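Local coordinates for putative hydrogenase expression/formation protein hupG (Rhodopseudomonas palustris, PDB 2QSI), which is of unknown function but, as a thioredoxin-like member of the HupG/HyaE family, probably assists in the expression or maturation of hydrogenase, at residues F47-L57 / A88-V96. Residues are numbered along the deposited sequence; the frame is centred on the assembly and turned at random.
Sequences FPEAADLAVVL and AVCPSLAVV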
# COMPACT_ATOMS: atom_id res chain seq x y z
N PHE A 47 -19.20 19.34 -13.30
CA PHE A 47 -17.82 19.68 -12.93
C PHE A 47 -16.96 20.07 -14.16
O PHE A 47 -15.90 19.45 -14.45
CB PHE A 47 -17.16 18.49 -12.23
CG PHE A 47 -17.96 17.96 -11.07
CD1 PHE A 47 -17.97 18.61 -9.85
CD2 PHE A 47 -18.70 16.80 -11.19
CE1 PHE A 47 -18.71 18.12 -8.78
CE2 PHE A 47 -19.45 16.32 -10.12
CZ PHE A 47 -19.44 16.97 -8.93
N PRO A 48 -17.39 21.11 -14.87
CA PRO A 48 -16.65 21.46 -16.10
C PRO A 48 -15.20 21.88 -15.81
O PRO A 48 -14.29 21.62 -16.61
CB PRO A 48 -17.47 22.62 -16.68
CG PRO A 48 -18.19 23.19 -15.55
CD PRO A 48 -18.52 22.03 -14.62
N GLU A 49 -14.98 22.44 -14.63
CA GLU A 49 -13.64 22.89 -14.21
C GLU A 49 -12.66 21.72 -13.99
O GLU A 49 -11.44 21.95 -13.90
CB GLU A 49 -13.74 23.75 -12.94
CG GLU A 49 -14.01 22.98 -11.64
CD GLU A 49 -15.44 22.53 -11.42
OE1 GLU A 49 -16.38 22.79 -12.27
OE2 GLU A 49 -15.63 21.92 -10.35
N ALA A 50 -13.17 20.49 -13.90
CA ALA A 50 -12.32 19.29 -13.80
C ALA A 50 -11.39 19.17 -15.00
O ALA A 50 -10.27 18.68 -14.89
CB ALA A 50 -13.16 18.02 -13.64
N ALA A 51 -11.83 19.64 -16.15
CA ALA A 51 -10.96 19.67 -17.33
C ALA A 51 -9.70 20.54 -17.10
O ALA A 51 -8.64 20.29 -17.68
CB ALA A 51 -11.73 20.16 -18.57
N ASP A 52 -9.82 21.58 -16.28
CA ASP A 52 -8.67 22.42 -15.97
C ASP A 52 -7.62 21.67 -15.18
O ASP A 52 -6.39 21.85 -15.40
CB ASP A 52 -9.10 23.67 -15.22
CG ASP A 52 -10.01 24.58 -16.05
OD1 ASP A 52 -9.86 24.63 -17.29
OD2 ASP A 52 -10.85 25.26 -15.45
N LEU A 53 -8.09 20.80 -14.27
CA LEU A 53 -7.21 19.94 -13.47
C LEU A 53 -6.57 18.90 -14.36
O LEU A 53 -5.40 18.58 -14.21
CB LEU A 53 -8.03 19.25 -12.35
CG LEU A 53 -7.27 18.22 -11.48
CD1 LEU A 53 -5.89 18.74 -11.08
CD2 LEU A 53 -8.07 17.87 -10.27
N ALA A 54 -7.35 18.37 -15.31
CA ALA A 54 -6.83 17.42 -16.30
C ALA A 54 -5.65 17.96 -17.12
O ALA A 54 -4.67 17.22 -17.42
CB ALA A 54 -7.96 16.98 -17.24
N VAL A 55 -5.75 19.21 -17.53
CA VAL A 55 -4.69 19.83 -18.35
C VAL A 55 -3.45 20.03 -17.51
O VAL A 55 -2.35 19.83 -18.00
CB VAL A 55 -5.12 21.16 -19.07
CG1 VAL A 55 -6.35 20.95 -19.93
CG2 VAL A 55 -5.37 22.27 -18.10
N VAL A 56 -3.60 20.39 -16.24
CA VAL A 56 -2.42 20.57 -15.39
C VAL A 56 -1.81 19.30 -14.80
O VAL A 56 -0.64 19.30 -14.40
CB VAL A 56 -2.61 21.64 -14.26
CG1 VAL A 56 -3.01 22.97 -14.91
CG2 VAL A 56 -3.59 21.22 -13.18
N LEU A 57 -2.54 18.21 -14.82
CA LEU A 57 -2.09 17.00 -14.12
C LEU A 57 -0.75 16.50 -14.67
O LEU A 57 0.16 16.22 -13.89
CB LEU A 57 -3.17 15.92 -14.20
CG LEU A 57 -2.89 14.53 -13.64
CD1 LEU A 57 -2.40 14.59 -12.18
CD2 LEU A 57 -4.13 13.72 -13.79
N ALA A 88 -13.73 12.63 -0.92
CA ALA A 88 -15.05 13.14 -0.52
C ALA A 88 -15.83 13.70 -1.68
O ALA A 88 -17.05 13.45 -1.80
CB ALA A 88 -14.88 14.21 0.57
N VAL A 89 -15.14 14.44 -2.56
CA VAL A 89 -15.80 15.18 -3.64
C VAL A 89 -14.99 15.13 -4.95
O VAL A 89 -13.82 14.75 -4.95
CB VAL A 89 -16.01 16.66 -3.22
CG1 VAL A 89 -16.85 16.74 -1.95
CG2 VAL A 89 -14.67 17.39 -3.04
N CYS A 90 -15.62 15.50 -6.06
CA CYS A 90 -14.93 15.65 -7.33
C CYS A 90 -14.99 17.10 -7.77
O CYS A 90 -15.84 17.86 -7.31
CB CYS A 90 -15.55 14.78 -8.43
SG CYS A 90 -15.55 13.08 -7.94
N PRO A 91 -14.02 17.53 -8.57
CA PRO A 91 -12.79 16.80 -8.92
C PRO A 91 -11.83 16.78 -7.73
O PRO A 91 -11.90 17.66 -6.85
CB PRO A 91 -12.22 17.61 -10.09
CG PRO A 91 -12.80 18.98 -9.93
CD PRO A 91 -14.08 18.88 -9.15
N SER A 92 -10.99 15.76 -7.67
CA SER A 92 -9.95 15.61 -6.67
C SER A 92 -8.74 14.88 -7.28
O SER A 92 -8.89 14.12 -8.23
CB SER A 92 -10.44 14.76 -5.46
OG SER A 92 -11.32 15.49 -4.61
N LEU A 93 -7.58 15.09 -6.68
CA LEU A 93 -6.45 14.17 -6.80
C LEU A 93 -6.27 13.36 -5.50
O LEU A 93 -6.17 13.94 -4.40
CB LEU A 93 -5.17 14.94 -7.07
CG LEU A 93 -5.19 15.87 -8.27
CD1 LEU A 93 -3.83 16.52 -8.44
CD2 LEU A 93 -5.52 15.02 -9.52
N ALA A 94 -6.21 12.04 -5.60
CA ALA A 94 -5.84 11.20 -4.47
C ALA A 94 -4.42 10.70 -4.71
O ALA A 94 -4.17 10.08 -5.73
CB ALA A 94 -6.79 10.01 -4.34
N VAL A 95 -3.50 11.01 -3.76
CA VAL A 95 -2.09 10.63 -3.84
C VAL A 95 -1.92 9.36 -3.01
O VAL A 95 -2.15 9.36 -1.78
CB VAL A 95 -1.18 11.75 -3.37
CG1 VAL A 95 0.29 11.36 -3.58
CG2 VAL A 95 -1.53 13.05 -4.12
N VAL A 96 -1.50 8.28 -3.67
CA VAL A 96 -1.53 6.94 -3.08
C VAL A 96 -0.15 6.28 -3.14
O VAL A 96 0.43 6.18 -4.22
CB VAL A 96 -2.51 6.03 -3.82
CG1 VAL A 96 -2.47 4.63 -3.22
CG2 VAL A 96 -3.96 6.57 -3.81
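Pro91, held by a cis peptide bond after Cys90, packs against Ala50, at the N-terminal end of helix 50-57. No hydrogen bond joins the two segments, and the contact is mainly apolar. The CB of Ala50 meets the proline ring at CB, 3.7 Å away, and lies almost as close to CG. At the CD end of the ring, Phe47 CD1 comes to 4.0 Å from Pro91 CD. Leu53 and Leu93 continue the packing along helix and strand. With CG trans to N (chi1 175°), the branch of Leu53 swings toward the strand, and both of its methyls touch Leu93; Leu53 CD2 lies 3.9 Å from Leu93 CD2. One turn on, Leu57 CD1 reaches the same Leu93 CD2 at 4.1 Å. Phe39 of strand 35-40 also touches Leu53 and Leu57.

Polar atoms border this row. Phe47 CE1 lies 3.2 Å from Cys90 O, and Cys90 CB sits over one face of the ring. The same Cys90 O accepts a hydrogen bond from Lys107 of the second subunit, which also packs on Phe47. With an alanine in place of Phe47, Cys90 and Pro91 would probably lose their aromatic cover beside the DTT pocket. Glu49 bends at chi2 (-78°) and brings OE2 to 3.6 Å from Pro91 CD. Within the loop, Ser92 OG donates to Val89 O at 2.6 Å, from above the carbonyl plane.

Cys90 SG is covalently linked to DTT, a reagent probably from the crystallisation liquor, and Phe47 and Val89 also line that pocket. A cis-proline facing the start of the helix after strand 35-40 recalls the thioredoxin fold. In thioredoxin itself the redox cysteines sit at that helix start; here 47-57 holds no cysteine.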